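Double stranded RNA binding protein A (Xenopus laevis, PDB 1DI2) binds double-stranded RNA, with this second double-stranded RNA-binding domain contacting the duplex. Local coordinates at residues F34-G47 and A55-F67. The protein carries 1 engineered substitution. Residues are numbered along the deposited sequence; the frame is centred on the assembly and turned at random.
Sequences FTITCRVETFVETG and AKRVAAEKLLTKF. With nucleotides of chain B.
Leu63 and the small residues Ala59 and Ala55 are the points at which helix 55-67 meets the hairpin of strands 34-40 and 43-47, an example of how a helix packs on an antiparallel sheet in the alpha-beta-beta-beta-alpha fold of double-stranded RNA-binding domains. The apolar contacts run as a seam down one helix face. Leu63 places its two methyls differently: CD1 lies 3.4 Å from Cys38 SG, whereas CD2 presses on Val40 CG1 at 3.4 Å, tighter than usual for two carbons. Its CG meets Phe43 CB, and Leu6 of helix 2-13 also touches Leu63. One turn back, the Ala59 methyl sits 3.8 Å from Cys38 CB; there Gly47 brings its CA to within 3.9 Å of Ala59 CA, and the same methyl packs against Gly47 N. Ile36, with CG1 anti to its carbonyl carbon (chi1 -71°), lays that branch against Ala55 CB and CD1 against Lys56.

At the hairpin turn the rings of Phe43 and Phe67 form an oblique pair, their planes inclined at 70°, with Phe43 CZ at the edge of the Phe67 ring, 3.7 Å from CD1.

Polar contacts border the seam. The extended chain of Lys62 crosses Glu45 at about a right angle and donates from NZ to Thr46 O at 3.1 Å, tilted 28° from the carbonyl plane. Glu45 OE2 uses its anti lone pair to accept from Thr46 N. A water that accepts from Lys66 NZ at 2.9 Å donates in turn to Thr42 O, linking the lysine to the turn.

At the far end, Phe34 CZ is 3.4 Å from O2' of C7 of chain B. The chemistry thus implies an apolar interior edged by lysine and water bonds, with the hairpin held to the helix while its other end meets RNA.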
loop_
_atom_site.group_PDB
_atom_site.type_symbol
_atom_site.label_atom_id
_atom_site.label_comp_id
_atom_site.label_asym_id
_atom_site.label_seq_id
_atom_site.Cartn_x
_atom_site.Cartn_y
_atom_site.Cartn_z
ATOM N N PHE E 34 5.016 11.692 -0.543
ATOM C CA PHE E 34 4.105 12.811 -0.360
ATOM C C PHE E 34 3.791 12.997 1.106
ATOM O O PHE E 34 3.774 12.039 1.876
ATOM C CB PHE E 34 2.794 12.595 -1.138
ATOM C CG PHE E 34 2.983 12.489 -2.619
ATOM C CD1 PHE E 34 3.398 11.289 -3.195
ATOM C CD2 PHE E 34 2.849 13.609 -3.427
ATOM C CE1 PHE E 34 3.679 11.216 -4.558
ATOM C CE2 PHE E 34 3.129 13.543 -4.794
ATOM C CZ PHE E 34 3.548 12.349 -5.364
ATOM N N THR E 35 3.572 14.247 1.490
ATOM C CA THR E 35 3.211 14.551 2.860
ATOM C C THR E 35 1.924 15.360 2.785
ATOM O O THR E 35 1.835 16.339 2.041
ATOM C CB THR E 35 4.312 15.351 3.576
ATOM O OG1 THR E 35 5.504 14.560 3.636
ATOM C CG2 THR E 35 3.877 15.681 5.002
ATOM N N ILE E 36 0.919 14.917 3.529
ATOM C CA ILE E 36 -0.370 15.587 3.541
ATOM C C ILE E 36 -0.707 16.034 4.949
ATOM O O ILE E 36 -0.430 15.323 5.906
ATOM C CB ILE E 36 -1.469 14.634 3.016
ATOM C CG1 ILE E 36 -1.268 14.441 1.509
ATOM C CG2 ILE E 36 -2.879 15.165 3.372
ATOM C CD1 ILE E 36 -2.341 13.613 0.835
ATOM N N THR E 37 -1.264 17.234 5.069
ATOM C CA THR E 37 -1.657 17.756 6.367
ATOM C C THR E 37 -3.177 17.613 6.502
ATOM O O THR E 37 -3.937 17.945 5.580
ATOM C CB THR E 37 -1.264 19.255 6.530
ATOM O OG1 THR E 37 0.163 19.386 6.501
ATOM C CG2 THR E 37 -1.764 19.812 7.879
ATOM N N CYS E 38 -3.608 17.088 7.643
ATOM C CA CYS E 38 -5.030 16.917 7.908
ATOM C C CYS E 38 -5.439 17.853 9.045
ATOM O O CYS E 38 -4.917 17.756 10.154
ATOM C CB CYS E 38 -5.348 15.476 8.312
ATOM S SG CYS E 38 -7.087 15.250 8.842
ATOM N N ARG E 39 -6.359 18.765 8.749
ATOM C CA ARG E 39 -6.867 19.714 9.733
ATOM C C ARG E 39 -8.359 19.554 9.942
ATOM O O ARG E 39 -9.131 19.538 8.979
ATOM C CB ARG E 39 -6.605 21.147 9.277
ATOM C CG ARG E 39 -5.180 21.627 9.446
ATOM C CD ARG E 39 -5.015 23.022 8.862
ATOM N NE ARG E 39 -3.774 23.655 9.306
ATOM C CZ ARG E 39 -3.610 24.241 10.490
ATOM N NH1 ARG E 39 -4.610 24.294 11.363
ATOM N NH2 ARG E 39 -2.436 24.770 10.801
ATOM N N VAL E 40 -8.749 19.427 11.204
ATOM C CA VAL E 40 -10.159 19.336 11.547
ATOM C C VAL E 40 -10.386 19.863 12.956
ATOM O O VAL E 40 -9.613 19.553 13.870
ATOM C CB VAL E 40 -10.713 17.894 11.443
ATOM C CG1 VAL E 40 -10.147 17.007 12.552
ATOM C CG2 VAL E 40 -12.210 17.943 11.487
ATOM N N GLU E 41 -11.425 20.678 13.114
ATOM C CA GLU E 41 -11.754 21.265 14.412
ATOM C C GLU E 41 -10.503 21.948 14.934
ATOM O O GLU E 41 -9.978 22.893 14.357
ATOM C CB GLU E 41 -12.205 20.169 15.407
ATOM C CG GLU E 41 -13.143 20.683 16.501
ATOM C CD GLU E 41 -12.523 20.781 17.904
ATOM O OE1 GLU E 41 -11.320 20.502 18.069
ATOM O OE2 GLU E 41 -13.259 21.138 18.852
ATOM N N THR E 42 -9.971 21.390 16.002
ATOM C CA THR E 42 -8.797 21.967 16.595
ATOM C C THR E 42 -7.514 21.112 16.445
ATOM O O THR E 42 -6.468 21.414 17.016
ATOM C CB THR E 42 -9.123 22.284 18.086
ATOM O OG1 THR E 42 -8.639 23.587 18.400
ATOM C CG2 THR E 42 -8.527 21.243 19.046
ATOM N N PHE E 43 -7.599 20.051 15.647
ATOM C CA PHE E 43 -6.464 19.156 15.415
ATOM C C PHE E 43 -5.724 19.407 14.103
ATOM O O PHE E 43 -6.311 19.824 13.093
ATOM C CB PHE E 43 -6.925 17.691 15.417
ATOM C CG PHE E 43 -7.718 17.299 16.623
ATOM C CD1 PHE E 43 -9.067 17.611 16.705
ATOM C CD2 PHE E 43 -7.115 16.631 17.686
ATOM C CE1 PHE E 43 -9.818 17.265 17.822
ATOM C CE2 PHE E 43 -7.861 16.276 18.826
ATOM C CZ PHE E 43 -9.221 16.598 18.886
ATOM N N VAL E 44 -4.429 19.108 14.120
ATOM C CA VAL E 44 -3.610 19.254 12.940
ATOM C C VAL E 44 -2.602 18.121 12.988
ATOM O O VAL E 44 -1.895 17.953 13.986
ATOM C CB VAL E 44 -2.831 20.578 12.922
ATOM C CG1 VAL E 44 -2.260 20.801 11.525
ATOM C CG2 VAL E 44 -3.727 21.737 13.331
ATOM N N GLU E 45 -2.555 17.327 11.925
ATOM C CA GLU E 45 -1.608 16.226 11.845
ATOM C C GLU E 45 -1.053 16.083 10.440
ATOM O O GLU E 45 -1.664 16.517 9.466
ATOM C CB GLU E 45 -2.260 14.907 12.273
ATOM C CG GLU E 45 -1.936 14.471 13.694
ATOM C CD GLU E 45 -0.434 14.279 13.935
ATOM O OE1 GLU E 45 -0.059 13.821 15.034
ATOM O OE2 GLU E 45 0.375 14.594 13.036
ATOM N N THR E 46 0.115 15.466 10.346
ATOM C CA THR E 46 0.748 15.268 9.056
ATOM C C THR E 46 0.964 13.776 8.820
ATOM O O THR E 46 1.179 13.006 9.763
ATOM C CB THR E 46 2.104 15.958 9.000
ATOM O OG1 THR E 46 3.008 15.277 9.870
ATOM C CG2 THR E 46 1.980 17.402 9.456
ATOM N N GLY E 47 0.876 13.377 7.556
ATOM C CA GLY E 47 1.084 11.990 7.201
ATOM C C GLY E 47 1.862 11.957 5.907
ATOM O O GLY E 47 1.715 12.858 5.063
ATOM N N ALA E 55 -0.563 8.838 1.867
ATOM C CA ALA E 55 -0.244 9.919 2.804
ATOM C C ALA E 55 -1.517 10.439 3.477
ATOM O O ALA E 55 -1.519 10.753 4.671
ATOM C CB ALA E 55 0.455 11.065 2.081
ATOM N N LYS E 56 -2.599 10.528 2.704
ATOM C CA LYS E 56 -3.877 11.012 3.238
ATOM C C LYS E 56 -4.422 10.063 4.312
ATOM O O LYS E 56 -4.943 10.498 5.343
ATOM C CB LYS E 56 -4.912 11.149 2.113
ATOM C CG LYS E 56 -6.290 11.603 2.598
ATOM C CD LYS E 56 -7.330 11.626 1.462
ATOM C CE LYS E 56 -8.697 12.110 1.972
ATOM N NZ LYS E 56 -9.793 12.018 0.948
ATOM N N ARG E 57 -4.296 8.764 4.063
ATOM C CA ARG E 57 -4.777 7.757 5.002
ATOM C C ARG E 57 -3.979 7.865 6.307
ATOM O O ARG E 57 -4.536 7.812 7.396
ATOM C CB ARG E 57 -4.603 6.367 4.371
ATOM C CG ARG E 57 -5.375 5.211 5.012
ATOM C CD ARG E 57 -5.195 3.943 4.150
ATOM N NE ARG E 57 -6.208 2.919 4.394
ATOM C CZ ARG E 57 -6.292 2.171 5.490
ATOM N NH1 ARG E 57 -5.412 2.310 6.468
ATOM N NH2 ARG E 57 -7.267 1.282 5.606
ATOM N N VAL E 58 -2.667 8.029 6.183
ATOM C CA VAL E 58 -1.792 8.130 7.345
ATOM C C VAL E 58 -2.105 9.377 8.175
ATOM O O VAL E 58 -2.158 9.316 9.409
ATOM C CB VAL E 58 -0.312 8.122 6.905
ATOM C CG1 VAL E 58 0.606 8.397 8.103
ATOM C CG2 VAL E 58 0.021 6.751 6.282
ATOM N N ALA E 59 -2.320 10.501 7.494
ATOM C CA ALA E 59 -2.655 11.745 8.171
ATOM C C ALA E 59 -3.976 11.573 8.939
ATOM O O ALA E 59 -4.093 12.009 10.079
ATOM C CB ALA E 59 -2.773 12.879 7.146
ATOM N N ALA E 60 -4.959 10.919 8.324
ATOM C CA ALA E 60 -6.250 10.711 8.991
ATOM C C ALA E 60 -6.123 9.783 10.198
ATOM O O ALA E 60 -6.708 10.044 11.241
ATOM C CB ALA E 60 -7.291 10.155 8.003
ATOM N N GLU E 61 -5.362 8.702 10.056
ATOM C CA GLU E 61 -5.164 7.769 11.162
ATOM C C GLU E 61 -4.465 8.450 12.339
ATOM O O GLU E 61 -4.821 8.225 13.504
ATOM C CB GLU E 61 -4.343 6.551 10.713
ATOM C CG GLU E 61 -5.024 5.748 9.619
ATOM C CD GLU E 61 -4.244 4.519 9.157
ATOM O OE1 GLU E 61 -3.149 4.248 9.698
ATOM O OE2 GLU E 61 -4.734 3.819 8.244
ATOM N N LYS E 62 -3.462 9.271 12.045
ATOM C CA LYS E 62 -2.747 9.963 13.114
ATOM C C LYS E 62 -3.664 10.921 13.856
ATOM O O LYS E 62 -3.596 11.045 15.081
ATOM C CB LYS E 62 -1.564 10.759 12.570
ATOM C CG LYS E 62 -0.382 9.930 12.120
ATOM C CD LYS E 62 0.777 10.851 11.803
ATOM C CE LYS E 62 2.025 10.077 11.462
ATOM N NZ LYS E 62 3.142 11.008 11.164
ATOM N N LEU E 63 -4.529 11.601 13.112
ATOM C CA LEU E 63 -5.431 12.557 13.735
ATOM C C LEU E 63 -6.420 11.854 14.668
ATOM O O LEU E 63 -6.719 12.357 15.746
ATOM C CB LEU E 63 -6.137 13.376 12.649
ATOM C CG LEU E 63 -6.772 14.663 13.170
ATOM C CD1 LEU E 63 -6.596 15.768 12.164
ATOM C CD2 LEU E 63 -8.224 14.424 13.511
ATOM N N LEU E 64 -6.910 10.687 14.251
ATOM C CA LEU E 64 -7.832 9.900 15.061
ATOM C C LEU E 64 -7.134 9.421 16.328
ATOM O O LEU E 64 -7.723 9.388 17.410
ATOM C CB LEU E 64 -8.341 8.697 14.269
ATOM C CG LEU E 64 -9.295 9.048 13.128
ATOM C CD1 LEU E 64 -9.561 7.827 12.268
ATOM C CD2 LEU E 64 -10.585 9.575 13.742
ATOM N N THR E 65 -5.869 9.040 16.176
ATOM C CA THR E 65 -5.066 8.578 17.294
ATOM C C THR E 65 -4.816 9.770 18.237
ATOM O O THR E 65 -4.785 9.602 19.467
ATOM C CB THR E 65 -3.735 7.962 16.796
ATOM O OG1 THR E 65 -3.993 6.659 16.244
ATOM C CG2 THR E 65 -2.714 7.870 17.928
ATOM N N LYS E 66 -4.659 10.966 17.679
ATOM C CA LYS E 66 -4.453 12.140 18.533
ATOM C C LYS E 66 -5.772 12.489 19.196
ATOM O O LYS E 66 -5.811 13.023 20.311
ATOM C CB LYS E 66 -3.949 13.339 17.728
ATOM C CG LYS E 66 -3.603 14.538 18.596
ATOM C CD LYS E 66 -2.946 15.648 17.785
ATOM C CE LYS E 66 -2.609 16.829 18.687
ATOM N NZ LYS E 66 -1.964 17.922 17.929
ATOM N N PHE E 67 -6.862 12.155 18.516
ATOM C CA PHE E 67 -8.185 12.448 19.043
ATOM C C PHE E 67 -8.512 11.576 20.241
ATOM O O PHE E 67 -9.125 12.061 21.198
ATOM C CB PHE E 67 -9.266 12.245 17.973
ATOM C CG PHE E 67 -10.674 12.306 18.516
ATOM C CD1 PHE E 67 -11.224 13.508 18.967
ATOM C CD2 PHE E 67 -11.429 11.139 18.647
ATOM C CE1 PHE E 67 -12.504 13.541 19.544
ATOM C CE2 PHE E 67 -12.706 11.166 19.222
ATOM C CZ PHE E 67 -13.242 12.370 19.672
ATOM P P C B 7 2.441 3.710 -7.046
ATOM O OP1 C B 7 1.861 3.595 -5.679
ATOM O OP2 C B 7 1.697 3.170 -8.204
ATOM O "O5'" C B 7 2.651 5.255 -7.349
ATOM C "C5'" C B 7 3.327 6.095 -6.419
ATOM C "C4'" C B 7 3.639 7.418 -7.056
ATOM O "O4'" C B 7 4.565 7.236 -8.169
ATOM C "C3'" C B 7 2.452 8.128 -7.688
ATOM O "O3'" C B 7 1.692 8.792 -6.685
ATOM C "C2'" C B 7 3.165 9.084 -8.635
ATOM O "O2'" C B 7 3.791 10.140 -7.926
ATOM C "C1'" C B 7 4.270 8.179 -9.188
ATOM N N1 C B 7 3.844 7.447 -10.385
ATOM C C2 C B 7 3.850 8.110 -11.608
ATOM O O2 C B 7 4.219 9.293 -11.645
ATOM N N3 C B 7 3.458 7.451 -12.721
ATOM C C4 C B 7 3.060 6.178 -12.637
ATOM N N4 C B 7 2.680 5.566 -13.766
ATOM C C5 C B 7 3.036 5.479 -11.398
ATOM C C6 C B 7 3.437 6.144 -10.306
HETATM O O HOH W 1 -3.552 20.032 16.852
HETATM O O HOH W 2 -0.263 17.427 16.207
HETATM O O HOH W 3 -1.247 11.084 16.466
#